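Local coordinates for thermostable carboxypeptidase 1 (Pyrococcus furiosus, PDB 1KA2), which removes amino acids one by one from the C-terminus of peptides with broad specificity, as a cobalt-dependent metallocarboxypeptidase of the M32 family, at residues Arg400-Ser403 / Glu404-Gln408; Leu149-Glu152 / Glu153-Asp157. One frame throughout, in Å; residues are numbered along the deposited sequence.

Contact 1. Residues Arg400-Ser403 / Glu404-Gln408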
ATOM      1  N   ARG A 400     -36.318 -16.477  10.651  1.00 46.68           N
ATOM      2  CA  ARG A 400     -37.580 -15.751  10.650  1.00 47.02           C
ATOM      3  C   ARG A 400     -37.541 -14.604   9.657  1.00 46.95           C
ATOM      4  O   ARG A 400     -38.574 -14.039   9.299  1.00 49.30           O
ATOM      5  CB  ARG A 400     -37.859 -15.221  12.056  1.00 48.36           C
ATOM      6  CG  ARG A 400     -37.901 -16.321  13.096  1.00 49.57           C
ATOM      7  CD  ARG A 400     -37.650 -15.770  14.467  1.00 53.60           C
ATOM      8  NE  ARG A 400     -36.355 -15.105  14.529  1.00 51.93           N
ATOM      9  CZ  ARG A 400     -35.978 -14.327  15.535  1.00 52.96           C
ATOM     10  NH1 ARG A 400     -36.808 -14.125  16.552  1.00 51.15           N
ATOM     11  NH2 ARG A 400     -34.785 -13.748  15.514  1.00 50.48           N
ATOM     12  N   LYS A 401     -36.338 -14.259   9.217  1.00 45.48           N
ATOM     13  CA  LYS A 401     -36.154 -13.191   8.255  1.00 44.78           C
ATOM     14  C   LYS A 401     -35.010 -13.543   7.300  1.00 45.21           C
ATOM     15  O   LYS A 401     -34.105 -14.301   7.648  1.00 45.60           O
ATOM     16  CB  LYS A 401     -35.888 -11.870   8.979  1.00 43.55           C
ATOM     17  CG  LYS A 401     -34.912 -11.955  10.134  1.00 42.07           C
ATOM     18  CD  LYS A 401     -34.630 -10.554  10.665  1.00 43.98           C
ATOM     19  CE  LYS A 401     -33.657 -10.566  11.815  1.00 40.14           C
ATOM     20  NZ  LYS A 401     -33.376  -9.186  12.272  1.00 41.78           N
ATOM     21  N   TYR A 402     -35.059 -12.995   6.094  1.00 44.74           N
ATOM     22  CA  TYR A 402     -34.053 -13.292   5.083  1.00 45.43           C
ATOM     23  C   TYR A 402     -32.607 -13.051   5.511  1.00 45.13           C
ATOM     24  O   TYR A 402     -31.719 -13.808   5.121  1.00 45.70           O
ATOM     25  CB  TYR A 402     -34.375 -12.519   3.795  1.00 45.86           C
ATOM     26  CG  TYR A 402     -35.657 -12.977   3.122  1.00 46.84           C
ATOM     27  CD1 TYR A 402     -36.693 -12.078   2.856  1.00 48.49           C
ATOM     28  CD2 TYR A 402     -35.835 -14.313   2.751  1.00 48.39           C
ATOM     29  CE1 TYR A 402     -37.879 -12.499   2.235  1.00 47.48           C
ATOM     30  CE2 TYR A 402     -37.016 -14.745   2.126  1.00 47.10           C
ATOM     31  CZ  TYR A 402     -38.033 -13.833   1.870  1.00 48.78           C
ATOM     32  OH  TYR A 402     -39.192 -14.251   1.240  1.00 47.94           O
ATOM     33  N   SER A 403     -32.367 -12.024   6.325  1.00 45.39           N
ATOM     34  CA  SER A 403     -31.007 -11.708   6.777  1.00 43.15           C
ATOM     35  C   SER A 403     -30.395 -12.766   7.698  1.00 42.64           C
ATOM     36  O   SER A 403     -29.172 -12.911   7.752  1.00 41.32           O
ATOM     37  CB  SER A 403     -30.973 -10.332   7.460  1.00 42.89           C
ATOM     38  OG  SER A 403     -31.919 -10.238   8.510  1.00 44.76           O
ATOM     39  N   GLU A 404     -31.239 -13.491   8.430  1.00 41.54           N
ATOM     40  CA  GLU A 404     -30.764 -14.555   9.310  1.00 40.74           C
ATOM     41  C   GLU A 404     -30.590 -15.810   8.483  1.00 38.81           C
ATOM     42  O   GLU A 404     -29.981 -16.773   8.937  1.00 38.84           O
ATOM     43  CB  GLU A 404     -31.775 -14.881  10.400  1.00 40.71           C
ATOM     44  CG  GLU A 404     -32.193 -13.734  11.239  1.00 43.71           C
ATOM     45  CD  GLU A 404     -33.076 -14.190  12.367  1.00 44.77           C
ATOM     46  OE1 GLU A 404     -34.124 -14.813  12.078  1.00 44.10           O
ATOM     47  OE2 GLU A 404     -32.705 -13.933  13.531  1.00 45.88           O
ATOM     48  N   GLY A 405     -31.132 -15.801   7.273  1.00 37.72           N
ATOM     49  CA  GLY A 405     -31.024 -16.980   6.433  1.00 37.27           C
ATOM     50  C   GLY A 405     -30.201 -16.885   5.164  1.00 37.01           C
ATOM     51  O   GLY A 405     -29.039 -16.517   5.180  1.00 37.52           O
ATOM     52  N   ILE A 406     -30.842 -17.223   4.054  1.00 36.66           N
ATOM     53  CA  ILE A 406     -30.219 -17.235   2.737  1.00 37.22           C
ATOM     54  C   ILE A 406     -29.458 -15.953   2.337  1.00 37.23           C
ATOM     55  O   ILE A 406     -28.601 -15.982   1.465  1.00 37.86           O
ATOM     56  CB  ILE A 406     -31.298 -17.553   1.671  1.00 36.29           C
ATOM     57  CG1 ILE A 406     -30.656 -17.871   0.321  1.00 34.28           C
ATOM     58  CG2 ILE A 406     -32.269 -16.384   1.585  1.00 35.75           C
ATOM     59  CD1 ILE A 406     -31.683 -18.343  -0.735  1.00 34.34           C
ATOM     60  N   LEU A 407     -29.761 -14.840   2.987  1.00 37.44           N
ATOM     61  CA  LEU A 407     -29.115 -13.584   2.648  1.00 37.88           C
ATOM     62  C   LEU A 407     -27.873 -13.209   3.465  1.00 38.05           C
ATOM     63  O   LEU A 407     -27.185 -12.237   3.150  1.00 37.86           O
ATOM     64  CB  LEU A 407     -30.158 -12.464   2.741  1.00 38.59           C
ATOM     65  CG  LEU A 407     -30.506 -11.729   1.441  1.00 41.63           C
ATOM     66  CD1 LEU A 407     -30.637 -12.711   0.259  1.00 39.77           C
ATOM     67  CD2 LEU A 407     -31.792 -10.937   1.676  1.00 42.61           C
ATOM     68  N   GLN A 408     -27.578 -13.976   4.509  1.00 35.58           N
ATOM     69  CA  GLN A 408     -26.445 -13.650   5.373  1.00 34.06           C
ATOM     70  C   GLN A 408     -25.044 -13.543   4.766  1.00 35.13           C
ATOM     71  O   GLN A 408     -24.254 -12.698   5.202  1.00 34.61           O
ATOM     72  CB  GLN A 408     -26.384 -14.610   6.565  1.00 31.76           C
ATOM     73  CG  GLN A 408     -26.072 -16.064   6.224  1.00 30.18           C
ATOM     74  CD  GLN A 408     -26.048 -16.935   7.467  1.00 31.32           C
ATOM     75  OE1 GLN A 408     -24.984 -17.224   8.025  1.00 31.11           O
ATOM     76  NE2 GLN A 408     -27.232 -17.344   7.921  1.00 26.83           N
TER

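Contact 2. Residues Leu149-Glu152 / Glu153-Asp157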
ATOM      1  N   LEU A 149     -15.515 -24.680 -18.209  1.00 47.01           N
ATOM      2  CA  LEU A 149     -14.415 -25.351 -17.522  1.00 47.46           C
ATOM      3  C   LEU A 149     -14.292 -26.819 -17.927  1.00 49.24           C
ATOM      4  O   LEU A 149     -13.188 -27.310 -18.166  1.00 48.88           O
ATOM      5  CB  LEU A 149     -14.609 -25.270 -16.003  1.00 47.32           C
ATOM      6  CG  LEU A 149     -14.169 -24.046 -15.182  1.00 46.32           C
ATOM      7  CD1 LEU A 149     -13.689 -22.919 -16.070  1.00 45.88           C
ATOM      8  CD2 LEU A 149     -15.338 -23.595 -14.321  1.00 44.33           C
ATOM      9  N   GLY A 150     -15.427 -27.513 -17.997  1.00 50.14           N
ATOM     10  CA  GLY A 150     -15.421 -28.919 -18.355  1.00 49.64           C
ATOM     11  C   GLY A 150     -15.502 -29.754 -17.093  1.00 50.37           C
ATOM     12  O   GLY A 150     -15.070 -29.301 -16.034  1.00 51.06           O
ATOM     13  N   TYR A 151     -16.047 -30.964 -17.191  1.00 50.29           N
ATOM     14  CA  TYR A 151     -16.186 -31.839 -16.025  1.00 51.08           C
ATOM     15  C   TYR A 151     -16.560 -33.260 -16.433  1.00 53.48           C
ATOM     16  O   TYR A 151     -17.261 -33.464 -17.422  1.00 54.09           O
ATOM     17  CB  TYR A 151     -17.264 -31.275 -15.104  1.00 48.47           C
ATOM     18  CG  TYR A 151     -18.567 -31.010 -15.824  1.00 46.71           C
ATOM     19  CD1 TYR A 151     -19.526 -32.016 -15.971  1.00 46.30           C
ATOM     20  CD2 TYR A 151     -18.827 -29.762 -16.398  1.00 44.02           C
ATOM     21  CE1 TYR A 151     -20.715 -31.785 -16.674  1.00 44.47           C
ATOM     22  CE2 TYR A 151     -20.008 -29.520 -17.103  1.00 42.46           C
ATOM     23  CZ  TYR A 151     -20.947 -30.538 -17.237  1.00 44.12           C
ATOM     24  OH  TYR A 151     -22.112 -30.318 -17.942  1.00 43.18           O
ATOM     25  N   GLU A 152     -16.108 -34.246 -15.666  1.00 56.58           N
ATOM     26  CA  GLU A 152     -16.424 -35.635 -15.986  1.00 59.80           C
ATOM     27  C   GLU A 152     -17.818 -36.046 -15.521  1.00 59.66           C
ATOM     28  O   GLU A 152     -18.710 -36.281 -16.335  1.00 61.10           O
ATOM     29  CB  GLU A 152     -15.363 -36.581 -15.393  1.00 63.10           C
ATOM     30  CG  GLU A 152     -15.625 -37.067 -13.969  1.00 67.59           C
ATOM     31  CD  GLU A 152     -14.420 -36.940 -13.052  1.00 70.91           C
ATOM     32  OE1 GLU A 152     -13.334 -36.529 -13.524  1.00 71.79           O
ATOM     33  OE2 GLU A 152     -14.565 -37.256 -11.846  1.00 72.12           O
ATOM     34  N   GLU A 153     -18.010 -36.098 -14.209  1.00 59.53           N
ATOM     35  CA  GLU A 153     -19.275 -36.517 -13.616  1.00 58.37           C
ATOM     36  C   GLU A 153     -20.361 -35.449 -13.603  1.00 57.17           C
ATOM     37  O   GLU A 153     -21.285 -35.473 -14.421  1.00 57.64           O
ATOM     38  CB  GLU A 153     -19.022 -37.024 -12.192  1.00 60.23           C
ATOM     39  CG  GLU A 153     -20.204 -37.733 -11.537  1.00 63.63           C
ATOM     40  CD  GLU A 153     -20.511 -39.085 -12.171  1.00 64.57           C
ATOM     41  OE1 GLU A 153     -19.744 -39.524 -13.059  1.00 65.37           O
ATOM     42  OE2 GLU A 153     -21.520 -39.711 -11.771  1.00 65.40           O
ATOM     43  N   GLU A 154     -20.239 -34.505 -12.677  1.00 55.20           N
ATOM     44  CA  GLU A 154     -21.210 -33.418 -12.523  1.00 52.47           C
ATOM     45  C   GLU A 154     -20.661 -32.043 -12.874  1.00 50.95           C
ATOM     46  O   GLU A 154     -19.455 -31.806 -12.812  1.00 51.30           O
ATOM     47  CB  GLU A 154     -21.695 -33.320 -11.083  1.00 52.87           C
ATOM     48  CG  GLU A 154     -22.380 -34.522 -10.533  1.00 53.26           C
ATOM     49  CD  GLU A 154     -22.551 -34.398  -9.039  1.00 52.01           C
ATOM     50  OE1 GLU A 154     -23.039 -33.341  -8.593  1.00 53.56           O
ATOM     51  OE2 GLU A 154     -22.196 -35.348  -8.313  1.00 52.77           O
ATOM     52  N   PRO A 155     -21.558 -31.111 -13.231  1.00 48.71           N
ATOM     53  CA  PRO A 155     -21.163 -29.746 -13.580  1.00 46.94           C
ATOM     54  C   PRO A 155     -20.600 -29.079 -12.324  1.00 44.58           C
ATOM     55  O   PRO A 155     -19.711 -28.239 -12.397  1.00 42.32           O
ATOM     56  CB  PRO A 155     -22.480 -29.106 -14.017  1.00 47.50           C
ATOM     57  CG  PRO A 155     -23.276 -30.268 -14.529  1.00 47.99           C
ATOM     58  CD  PRO A 155     -22.988 -31.331 -13.509  1.00 48.42           C
ATOM     59  N   TYR A 156     -21.124 -29.479 -11.169  1.00 42.93           N
ATOM     60  CA  TYR A 156     -20.686 -28.914  -9.904  1.00 42.55           C
ATOM     61  C   TYR A 156     -19.243 -29.284  -9.572  1.00 42.60           C
ATOM     62  O   TYR A 156     -18.631 -28.662  -8.705  1.00 43.07           O
ATOM     63  CB  TYR A 156     -21.614 -29.353  -8.773  1.00 40.86           C
ATOM     64  CG  TYR A 156     -21.390 -28.604  -7.478  1.00 40.86           C
ATOM     65  CD1 TYR A 156     -20.990 -29.275  -6.322  1.00 37.58           C
ATOM     66  CD2 TYR A 156     -21.565 -27.216  -7.412  1.00 40.14           C
ATOM     67  CE1 TYR A 156     -20.770 -28.588  -5.127  1.00 41.04           C
ATOM     68  CE2 TYR A 156     -21.345 -26.517  -6.220  1.00 39.90           C
ATOM     69  CZ  TYR A 156     -20.949 -27.212  -5.083  1.00 39.54           C
ATOM     70  OH  TYR A 156     -20.747 -26.539  -3.905  1.00 37.25           O
ATOM     71  N   ASP A 157     -18.701 -30.284 -10.260  1.00 41.63           N
ATOM     72  CA  ASP A 157     -17.316 -30.686 -10.029  1.00 42.30           C
ATOM     73  C   ASP A 157     -16.403 -29.589 -10.549  1.00 41.92           C
ATOM     74  O   ASP A 157     -15.341 -29.340  -9.987  1.00 42.37           O
ATOM     75  CB  ASP A 157     -16.961 -31.980 -10.773  1.00 43.70           C
ATOM     76  CG  ASP A 157     -17.736 -33.178 -10.280  1.00 44.29           C
ATOM     77  OD1 ASP A 157     -17.849 -33.369  -9.055  1.00 47.32           O
ATOM     78  OD2 ASP A 157     -18.222 -33.943 -11.129  1.00 46.24           O
TER

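Contact 1. Residues Arg400-Ser403 / Glu404-Gln408
R400 and E404 form a salt bridge within one tight loop. R400 NH2 donates to E404 OE2 at 2.9 Å, on the syn side and somewhat out of the carboxylate plane, while OE2 lies in the guanidinium plane. The two flat groups are turned 26° apart. R400 NE adds a weak bond to E404 OE1. E404 OE1 also accepts from R400 N at 3.1 Å, nearly along its C-O axis. Both carboxylate oxygens are thus gripped, and the group is fixed in rotation. The bend of R400 at chi3 (-59°) turns its guanidinium back toward E404. The E404 chain runs out extended beyond CG, across the K401 side chain at about a right angle. K401 CG lies 3.4 Å from E404 CG, so the lysine packs through its methylenes. With an alanine here instead of E404, the R400 guanidinium would probably lose its mate and be free to turn, R400 N would lose its acceptor, and the K401 methylenes their packing.

The backbone is folded by bonds to two carbonyls. E404 N reaches K401 O at 3.1 Å. Y402 O accepts from G405 N and L407 N, which come from opposite faces of its plane. L407 CD2 rests against Y402 CB at 3.7 Å. G405 to Q408 then make a type I beta turn, the start of the predicted GXXQDXHW motif. S403 OG bonds to D126, and Q408 OE1 to R351 N.

The loop joins helix 383-395 to helix 411-414. Y402 and I406 touch P384 of helix 383-395, and I406 also meets L383 and W387 there.

Contact 2. Residues Leu149-Glu152 / Glu153-Asp157
The Y151 ring lies with one face on P155. P155 CA sits 3.4 Å from the Y151 ring centroid, only 2° off the normal, which makes a CH-pi contact over the centre of the ring. P155 N lies over the same face. P155 CG reaches the phenol end, 3.6 Å from Y151 CZ. At the ring edge, near its plane, is E153 O. E154 O stands oblique to the ring, 3.2 Å from Y151 CD1. Y151 CG lies between the backbone N and the carbonyl carbon (chi1 53°), and this first torsion brings the ring over the proline. Y151 OH bonds to E147, back on helix 132-149.

The loop opens at G150, the first residue after helix 132-149, with positive phi (99°), where a CB would jam against the carbonyl O of L149. Between Y151 and P155 the chain turns through E152 and E153 into helix 155-163. At the start of that helix D157 OD2 accepts from E154 N at 2.6 Å, on the anti side of the carboxylate, tilted out of its plane. D157 N returns a bond to E154 O at 3.1 Å. D157 OD1 is held by T169 N, so both carboxylate oxygens have partners.

The link from Y151 to P155 is apolar and CH-pi, while polar bonds fix the helix start beside it. E152 OE2 lies 5.0 Å from D157 OD2. R168 touches both side chains and would probably temper their like charges. E154 has its own mate in R371, and E153 a long, weak ion pair with R170.

Overall arrangement
Contact 2 comes first along the chain and contact 1 much later. Their centres are 30 Å apart and their nearest atoms about 14 Å, so they do not touch. Both are connections in a largely helical M32 peptidase fold. Contact 2 joins helix 132-149 to helix 155-163. Contact 1 lies between helix 383-395 and helix 411-414. They have no helix or strand of their own in common, but both reach helix 359-375, contact 2 through E370 and R371, contact 1 through a weak bond to R366. The centres of contacts 1 and 2 lie 22 and 23 Å from the centre of the chain, away from the metal site of H269, H273 and E299. They are separate local structures in two helix-to-helix connections.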